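COG3291: FOG: PKD repeat (Clostridium thermocellum, PDB 1WMX) is the family 30 carbohydrate-binding module of CelJ, a probable cellulase, and as such probably holds the enzyme on plant cell-wall polysaccharide. Local coordinates at residues 69-73 against 74-78; 106-109 against 110-113. All coordinates share one frame; numbering follows the deposited sequence.

Overall arrangement
Both contacts are turns in loops that leave the five-stranded antiparallel sheet of the carbohydrate-binding domain. Contact 1 (69-78) comes first along the chain, after strand 64-69 and before strand 86-93; contact 2 (106-113) follows later, between strands 101-106 and 118-122. In the sheet, strand 155-161 separates 64-69 from 101-106. The contact centres are about 15 Å apart, on the same side of the chain's centre, with contact 2 farther out. They touch where K107 NZ lies 3.1 Å from W73 O, a probable hydrogen bond, and where T75 packs on K107. Each also reaches the second subunit, so together these loops contribute to the dimer interface.

Contact 1: 69-73 against 74-78; sequences TLRGW and NTHDL. With SO4 (sulfate ion), chain C.
R71 lays its guanidinium obliquely over the imidazole of H76, five residues on, with NH2 3.3 Å from CE1. CZ lies over one face of the ring, displaced toward its rim, and ND1 lies in the same way over the guanidinium; because the two planes are 42° apart, the groups meet as a tilted overlap and not as a parallel stack. With CG anti to the carbonyl carbon (chi1 -72°), R71 sets that carbon beside H76 ND1 and CB, and a bend at chi2 then directs CD and the guanidinium over the ring. H76 comes to meet it with CG anti to the backbone N (chi1 -169°).

On its side away from the imidazole, the guanidinium binds a sulfate, probably from the crystallisation liquor. NH2 donates to sulfate O4 at 3.0 Å, while NH1 reaches O1 at 3.1 Å and makes a second, weak bond to O4. NH1 also gives a hydrogen bond to the L70 carbonyl oxygen (2.9 Å), which lies near the guanidinium plane and helps fix its rotation. Q12 N is a further donor to the anion.

The backbone underneath turns sharply. A type I' beta turn runs from R71 to N74, closed by N74 N to R71 O at 3.0 Å, and a water spans its inner side, accepting from R71 N and, weakly, from W73 N while donating to N74 O. Within 69-73, the CG2 methyl of T69 sits over the centre of the W73 indole. On the buried side, L70 CD2 packs against L78 CD1 at 3.8 Å.

The loop follows strand 64-69 and lies along strand 155-161, where L70 and H76 share backbone hydrogen bonds with T156 and V155. H76 and L78 rest on V11 of strand 11-14, and W73 packs on V112 of the second subunit.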
ATOM      1  N   THR B  69     -10.924  -8.246   6.525  1.00 25.29           N
ATOM      2  CA  THR B  69     -11.743  -8.414   5.339  1.00 26.11           C
ATOM      3  C   THR B  69     -13.233  -8.160   5.570  1.00 26.76           C
ATOM      4  O   THR B  69     -13.754  -8.359   6.673  1.00 27.08           O
ATOM      5  CB  THR B  69     -11.585  -9.833   4.751  1.00 25.21           C
ATOM      6  OG1 THR B  69     -12.052 -10.788   5.702  1.00 27.44           O
ATOM      7  CG2 THR B  69     -10.121 -10.140   4.438  1.00 24.41           C
ATOM      8  N   LEU B  70     -13.911  -7.721   4.510  1.00 29.17           N
ATOM      9  CA  LEU B  70     -15.342  -7.451   4.553  1.00 28.53           C
ATOM     10  C   LEU B  70     -16.077  -8.666   4.011  1.00 30.18           C
ATOM     11  O   LEU B  70     -17.199  -8.945   4.406  1.00 30.11           O
ATOM     12  CB  LEU B  70     -15.683  -6.229   3.693  1.00 28.45           C
ATOM     13  CG  LEU B  70     -15.403  -4.830   4.250  1.00 27.01           C
ATOM     14  CD1 LEU B  70     -13.990  -4.724   4.773  1.00 26.71           C
ATOM     15  CD2 LEU B  70     -15.646  -3.812   3.147  1.00 29.32           C
ATOM     16  N   ARG B  71     -15.426  -9.376   3.094  1.00 31.25           N
ATOM     17  CA  ARG B  71     -16.000 -10.562   2.465  1.00 31.67           C
ATOM     18  C   ARG B  71     -14.982 -11.684   2.266  1.00 31.01           C
ATOM     19  O   ARG B  71     -14.901 -12.272   1.186  1.00 29.68           O
ATOM     20  CB  ARG B  71     -16.618 -10.189   1.114  1.00 33.87           C
ATOM     21  CG  ARG B  71     -17.918  -9.391   1.210  1.00 35.46           C
ATOM     22  CD  ARG B  71     -19.057 -10.272   1.696  1.00 36.35           C
ATOM     23  NE  ARG B  71     -20.349  -9.592   1.697  1.00 38.27           N
ATOM     24  CZ  ARG B  71     -20.789  -8.801   2.671  1.00 38.41           C
ATOM     25  NH1 ARG B  71     -20.046  -8.580   3.745  1.00 38.07           N
ATOM     26  NH2 ARG B  71     -21.985  -8.238   2.573  1.00 39.25           N
ATOM     27  N   GLY B  72     -14.205 -11.963   3.310  1.00 30.56           N
ATOM     28  CA  GLY B  72     -13.214 -13.023   3.255  1.00 30.09           C
ATOM     29  C   GLY B  72     -12.250 -12.927   2.093  1.00 30.53           C
ATOM     30  O   GLY B  72     -11.894 -13.956   1.508  1.00 29.94           O
ATOM     31  N   TRP B  73     -11.846 -11.695   1.765  1.00 29.62           N
ATOM     32  CA  TRP B  73     -10.918 -11.377   0.674  1.00 29.66           C
ATOM     33  C   TRP B  73     -11.551 -11.064  -0.697  1.00 29.78           C
ATOM     34  O   TRP B  73     -10.877 -10.582  -1.607  1.00 28.00           O
ATOM     35  CB  TRP B  73      -9.836 -12.459   0.542  1.00 28.14           C
ATOM     36  CG  TRP B  73      -8.923 -12.517   1.746  1.00 26.44           C
ATOM     37  CD1 TRP B  73      -8.838 -13.528   2.673  1.00 25.11           C
ATOM     38  CD2 TRP B  73      -7.994 -11.511   2.171  1.00 25.50           C
ATOM     39  NE1 TRP B  73      -7.916 -13.210   3.642  1.00 24.95           N
ATOM     40  CE2 TRP B  73      -7.382 -11.976   3.359  1.00 25.76           C
ATOM     41  CE3 TRP B  73      -7.620 -10.257   1.665  1.00 24.95           C
ATOM     42  CZ2 TRP B  73      -6.416 -11.232   4.050  1.00 27.13           C
ATOM     43  CZ3 TRP B  73      -6.659  -9.517   2.354  1.00 25.50           C
ATOM     44  CH2 TRP B  73      -6.070 -10.008   3.532  1.00 25.14           C
ATOM     45  N   ASN B  74     -12.840 -11.344  -0.855  1.00 29.11           N
ATOM     46  CA  ASN B  74     -13.512 -11.005  -2.109  1.00 29.97           C
ATOM     47  C   ASN B  74     -13.780  -9.513  -2.031  1.00 28.92           C
ATOM     48  O   ASN B  74     -13.733  -8.929  -0.949  1.00 30.01           O
ATOM     49  CB  ASN B  74     -14.852 -11.721  -2.237  1.00 31.20           C
ATOM     50  CG  ASN B  74     -14.698 -13.173  -2.589  1.00 33.03           C
ATOM     51  OD1 ASN B  74     -15.362 -14.030  -2.010  1.00 38.56           O
ATOM     52  ND2 ASN B  74     -13.826 -13.466  -3.544  1.00 34.16           N
ATOM     53  N   THR B  75     -14.055  -8.895  -3.171  1.00 29.63           N
ATOM     54  CA  THR B  75     -14.341  -7.467  -3.174  1.00 30.36           C
ATOM     55  C   THR B  75     -15.797  -7.230  -2.753  1.00 29.75           C
ATOM     56  O   THR B  75     -16.649  -8.116  -2.861  1.00 30.37           O
ATOM     57  CB  THR B  75     -14.121  -6.853  -4.567  1.00 29.22           C
ATOM     58  OG1 THR B  75     -14.994  -7.488  -5.503  1.00 28.85           O
ATOM     59  CG2 THR B  75     -12.676  -7.049  -5.018  1.00 27.16           C
ATOM     60  N   HIS B  76     -16.071  -6.033  -2.256  1.00 30.31           N
ATOM     61  CA  HIS B  76     -17.427  -5.686  -1.847  1.00 31.06           C
ATOM     62  C   HIS B  76     -17.766  -4.304  -2.370  1.00 30.88           C
ATOM     63  O   HIS B  76     -16.990  -3.363  -2.226  1.00 29.29           O
ATOM     64  CB  HIS B  76     -17.585  -5.710  -0.328  1.00 29.58           C
ATOM     65  CG  HIS B  76     -19.008  -5.606   0.121  1.00 31.95           C
ATOM     66  ND1 HIS B  76     -19.983  -6.489  -0.302  1.00 32.77           N
ATOM     67  CD2 HIS B  76     -19.633  -4.720   0.930  1.00 30.92           C
ATOM     68  CE1 HIS B  76     -21.143  -6.146   0.232  1.00 32.48           C
ATOM     69  NE2 HIS B  76     -20.958  -5.081   0.981  1.00 30.61           N
ATOM     70  N   ASP B  77     -18.937  -4.207  -2.979  1.00 32.12           N
ATOM     71  CA  ASP B  77     -19.438  -2.968  -3.567  1.00 33.04           C
ATOM     72  C   ASP B  77     -19.897  -1.980  -2.491  1.00 32.32           C
ATOM     73  O   ASP B  77     -20.954  -2.164  -1.891  1.00 32.57           O
ATOM     74  CB  ASP B  77     -20.628  -3.271  -4.495  1.00 35.62           C
ATOM     75  CG  ASP B  77     -20.814  -2.221  -5.590  1.00 37.89           C
ATOM     76  OD1 ASP B  77     -20.456  -1.004  -5.385  1.00 35.85           O
ATOM     77  OD2 ASP B  77     -21.333  -2.557  -6.721  1.00 43.31           O
ATOM     78  N   LEU B  78     -19.123  -0.926  -2.271  1.00 29.72           N
ATOM     79  CA  LEU B  78     -19.461   0.085  -1.252  1.00 30.82           C
ATOM     80  C   LEU B  78     -19.701   1.477  -1.880  1.00 31.14           C
ATOM     81  O   LEU B  78     -19.882   2.470  -1.172  1.00 31.59           O
ATOM     82  CB  LEU B  78     -18.304   0.288  -0.257  1.00 30.88           C
ATOM     83  CG  LEU B  78     -18.080  -0.831   0.761  1.00 31.70           C
ATOM     84  CD1 LEU B  78     -16.916  -0.502   1.707  1.00 29.92           C
ATOM     85  CD2 LEU B  78     -19.296  -1.098   1.656  1.00 31.50           C
TER
HETATM   86  S   SO4 C 300     -22.334  -8.256   6.757  1.00 45.46           S
HETATM   87  O1  SO4 C 300     -20.865  -8.120   6.727  1.00 45.39           O
HETATM   88  O2  SO4 C 300     -22.892  -7.319   7.751  1.00 45.10           O
HETATM   89  O3  SO4 C 300     -22.703  -9.636   7.122  1.00 46.22           O
HETATM   90  O4  SO4 C 300     -22.875  -7.941   5.421  1.00 48.24           O
HETATM   91  O   HOH W   1     -12.842  -9.119   1.694  1.00 20.67           O

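Contact 2: 106-109 against 110-113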
ATOM      1  N   ASP B 106      -8.629  -1.703  -1.720  1.00 30.02           N
ATOM      2  CA  ASP B 106      -9.454  -2.299  -2.767  1.00 30.27           C
ATOM      3  C   ASP B 106      -8.621  -3.316  -3.527  1.00 31.46           C
ATOM      4  O   ASP B 106      -7.464  -3.566  -3.186  1.00 29.50           O
ATOM      5  CB  ASP B 106      -9.954  -1.217  -3.728  1.00 30.64           C
ATOM      6  CG  ASP B 106      -8.890  -0.742  -4.709  1.00 32.71           C
ATOM      7  OD1 ASP B 106      -9.187   0.149  -5.567  1.00 33.03           O
ATOM      8  OD2 ASP B 106      -7.715  -1.235  -4.667  1.00 32.88           O
ATOM      9  N   LYS B 107      -9.232  -3.885  -4.536  1.00 31.61           N
ATOM     10  CA  LYS B 107      -8.575  -4.861  -5.402  1.00 33.10           C
ATOM     11  C   LYS B 107      -9.224  -4.778  -6.774  1.00 34.44           C
ATOM     12  O   LYS B 107     -10.420  -5.025  -6.923  1.00 36.65           O
ATOM     13  CB  LYS B 107      -8.717  -6.278  -4.833  1.00 33.01           C
ATOM     14  CG  LYS B 107      -7.985  -7.333  -5.670  1.00 34.09           C
ATOM     15  CD  LYS B 107      -7.936  -8.700  -4.995  1.00 33.11           C
ATOM     16  CE  LYS B 107      -9.322  -9.305  -4.806  1.00 31.86           C
ATOM     17  NZ  LYS B 107      -9.285 -10.675  -4.263  1.00 33.00           N
ATOM     18  N   VAL B 108      -8.415  -4.412  -7.748  1.00 35.07           N
ATOM     19  CA  VAL B 108      -8.853  -4.276  -9.145  1.00 35.83           C
ATOM     20  C   VAL B 108      -7.822  -4.952 -10.035  1.00 37.22           C
ATOM     21  O   VAL B 108      -6.770  -4.387 -10.331  1.00 36.54           O
ATOM     22  CB  VAL B 108      -8.971  -2.800  -9.516  1.00 35.21           C
ATOM     23  CG1 VAL B 108      -9.374  -2.619 -10.979  1.00 34.68           C
ATOM     24  CG2 VAL B 108     -10.011  -2.085  -8.652  1.00 34.43           C
ATOM     25  N   TYR B 109      -8.141  -6.156 -10.452  1.00 38.94           N
ATOM     26  CA  TYR B 109      -7.229  -6.966 -11.269  1.00 42.25           C
ATOM     27  C   TYR B 109      -6.840  -6.303 -12.606  1.00 42.95           C
ATOM     28  O   TYR B 109      -5.751  -6.553 -13.133  1.00 44.87           O
ATOM     29  CB  TYR B 109      -7.861  -8.322 -11.571  1.00 44.04           C
ATOM     30  CG  TYR B 109      -7.988  -9.200 -10.325  1.00 47.00           C
ATOM     31  CD1 TYR B 109      -6.871  -9.862  -9.811  1.00 47.56           C
ATOM     32  CD2 TYR B 109      -9.223  -9.346  -9.690  1.00 47.90           C
ATOM     33  CE1 TYR B 109      -6.988 -10.664  -8.671  1.00 48.81           C
ATOM     34  CE2 TYR B 109      -9.342 -10.148  -8.550  1.00 48.44           C
ATOM     35  CZ  TYR B 109      -8.225 -10.807  -8.041  1.00 49.80           C
ATOM     36  OH  TYR B 109      -8.338 -11.595  -6.931  1.00 51.21           O
ATOM     37  N   GLU B 110      -7.697  -5.458 -13.125  1.00 43.83           N
ATOM     38  CA  GLU B 110      -7.478  -4.898 -14.453  1.00 44.71           C
ATOM     39  C   GLU B 110      -6.521  -3.658 -14.342  1.00 43.24           C
ATOM     40  O   GLU B 110      -5.844  -3.258 -15.313  1.00 43.66           O
ATOM     41  CB  GLU B 110      -8.843  -4.462 -15.023  1.00 47.66           C
ATOM     42  CG  GLU B 110     -10.012  -5.460 -14.979  1.00 53.20           C
ATOM     43  CD  GLU B 110     -10.774  -5.994 -13.845  1.00 55.71           C
ATOM     44  OE1 GLU B 110     -11.057  -7.151 -14.089  1.00 58.44           O
ATOM     45  OE2 GLU B 110     -11.076  -5.395 -12.721  1.00 56.39           O
ATOM     46  N   ARG B 111      -6.278  -3.106 -13.133  1.00 40.91           N
ATOM     47  CA  ARG B 111      -5.341  -1.983 -12.905  1.00 39.16           C
ATOM     48  C   ARG B 111      -3.919  -2.560 -12.795  1.00 39.20           C
ATOM     49  O   ARG B 111      -3.398  -2.769 -11.698  1.00 38.15           O
ATOM     50  CB  ARG B 111      -5.747  -1.279 -11.609  1.00 38.00           C
ATOM     51  CG  ARG B 111      -5.389   0.199 -11.532  1.00 39.22           C
ATOM     52  CD  ARG B 111      -6.012   0.842 -10.291  1.00 40.83           C
ATOM     53  NE  ARG B 111      -5.628   0.151  -9.056  1.00 42.66           N
ATOM     54  CZ  ARG B 111      -6.411  -0.010  -7.994  1.00 42.91           C
ATOM     55  NH1 ARG B 111      -7.665   0.472  -7.986  1.00 41.82           N
ATOM     56  NH2 ARG B 111      -5.998  -0.648  -6.899  1.00 42.52           N
ATOM     57  N   VAL B 112      -3.300  -2.808 -13.948  1.00 38.39           N
ATOM     58  CA  VAL B 112      -1.954  -3.427 -13.995  1.00 38.03           C
ATOM     59  C   VAL B 112      -0.868  -2.669 -13.240  1.00 36.77           C
ATOM     60  O   VAL B 112       0.092  -3.282 -12.763  1.00 36.68           O
ATOM     61  CB  VAL B 112      -1.425  -3.592 -15.425  1.00 39.41           C
ATOM     62  CG1 VAL B 112      -2.297  -4.554 -16.231  1.00 38.69           C
ATOM     63  CG2 VAL B 112      -1.351  -2.261 -16.176  1.00 37.49           C
ATOM     64  N   TYR B 113      -0.994  -1.358 -13.116  1.00 35.39           N
ATOM     65  CA  TYR B 113       0.052  -0.598 -12.426  1.00 35.79           C
ATOM     66  C   TYR B 113      -0.131  -0.629 -10.895  1.00 35.12           C
ATOM     67  O   TYR B 113       0.583   0.055 -10.153  1.00 33.76           O
ATOM     68  CB  TYR B 113       0.104   0.859 -12.926  1.00 36.82           C
ATOM     69  CG  TYR B 113      -1.210   1.611 -12.859  1.00 40.61           C
ATOM     70  CD1 TYR B 113      -1.517   2.372 -11.736  1.00 40.40           C
ATOM     71  CD2 TYR B 113      -2.114   1.552 -13.923  1.00 40.48           C
ATOM     72  CE1 TYR B 113      -2.722   3.061 -11.666  1.00 43.05           C
ATOM     73  CE2 TYR B 113      -3.324   2.242 -13.854  1.00 41.55           C
ATOM     74  CZ  TYR B 113      -3.628   2.995 -12.723  1.00 42.01           C
ATOM     75  OH  TYR B 113      -4.812   3.663 -12.642  1.00 45.93           O
TER
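D106 and R111 face each other end-on in a two-pronged salt bridge. R111 NH1 gives its hydrogen to D106 OD1 and NH2 to OD2, each at 2.9 Å, and the N-H...O angles of 174° and 171° leave both bonds almost straight. Carboxylate and guanidinium are nearly coplanar, so the acid meets the edge of the arginine; OD2 receives through its syn lone pair and OD1 is approached on its syn side. A bend at chi3 (56°) carries the otherwise extended arginine back to the acid.

This buried pair is fixed from several directions. R111 NE donates to G114 O, while the backbone nitrogens of D151 and I117 reach D106 OD1 and OD2, so each carboxylate oxygen has a second donor. Such a ring of donors would probably favour the charged form of the acid. V108 covers one face of the guanidinium, with CB toward its rim and CG2 3.5 Å from NH1, its side chain running across the arginine at about a right angle. The Y113 ring takes R111 CG over one face.

The solvent side is looser. E110 bends at chi2 and brings OE2 within 3.7 Å of V108 CG1, an ordinary packing contact. Exposed Y109 leads its ring away from 110-113; its hydroxyl receives a hydrogen bond from K107 NZ (3.0 Å). Farther along, the chain enters the subunit interface, where Y113 stacks on W22 of the second subunit.

Underlying the contact is a type I beta turn from V108 to R111, closed by R111 N to V108 O at 3.1 Å and overlapped by an inverse gamma turn centred on R111, whose V112 N to E110 O bond is weak. Both turns belong to the loop linking strands 101-106 and 118-122 of the five-stranded antiparallel sheet, and the D106-R111 salt bridge joins the end of strand 101-106 to that loop.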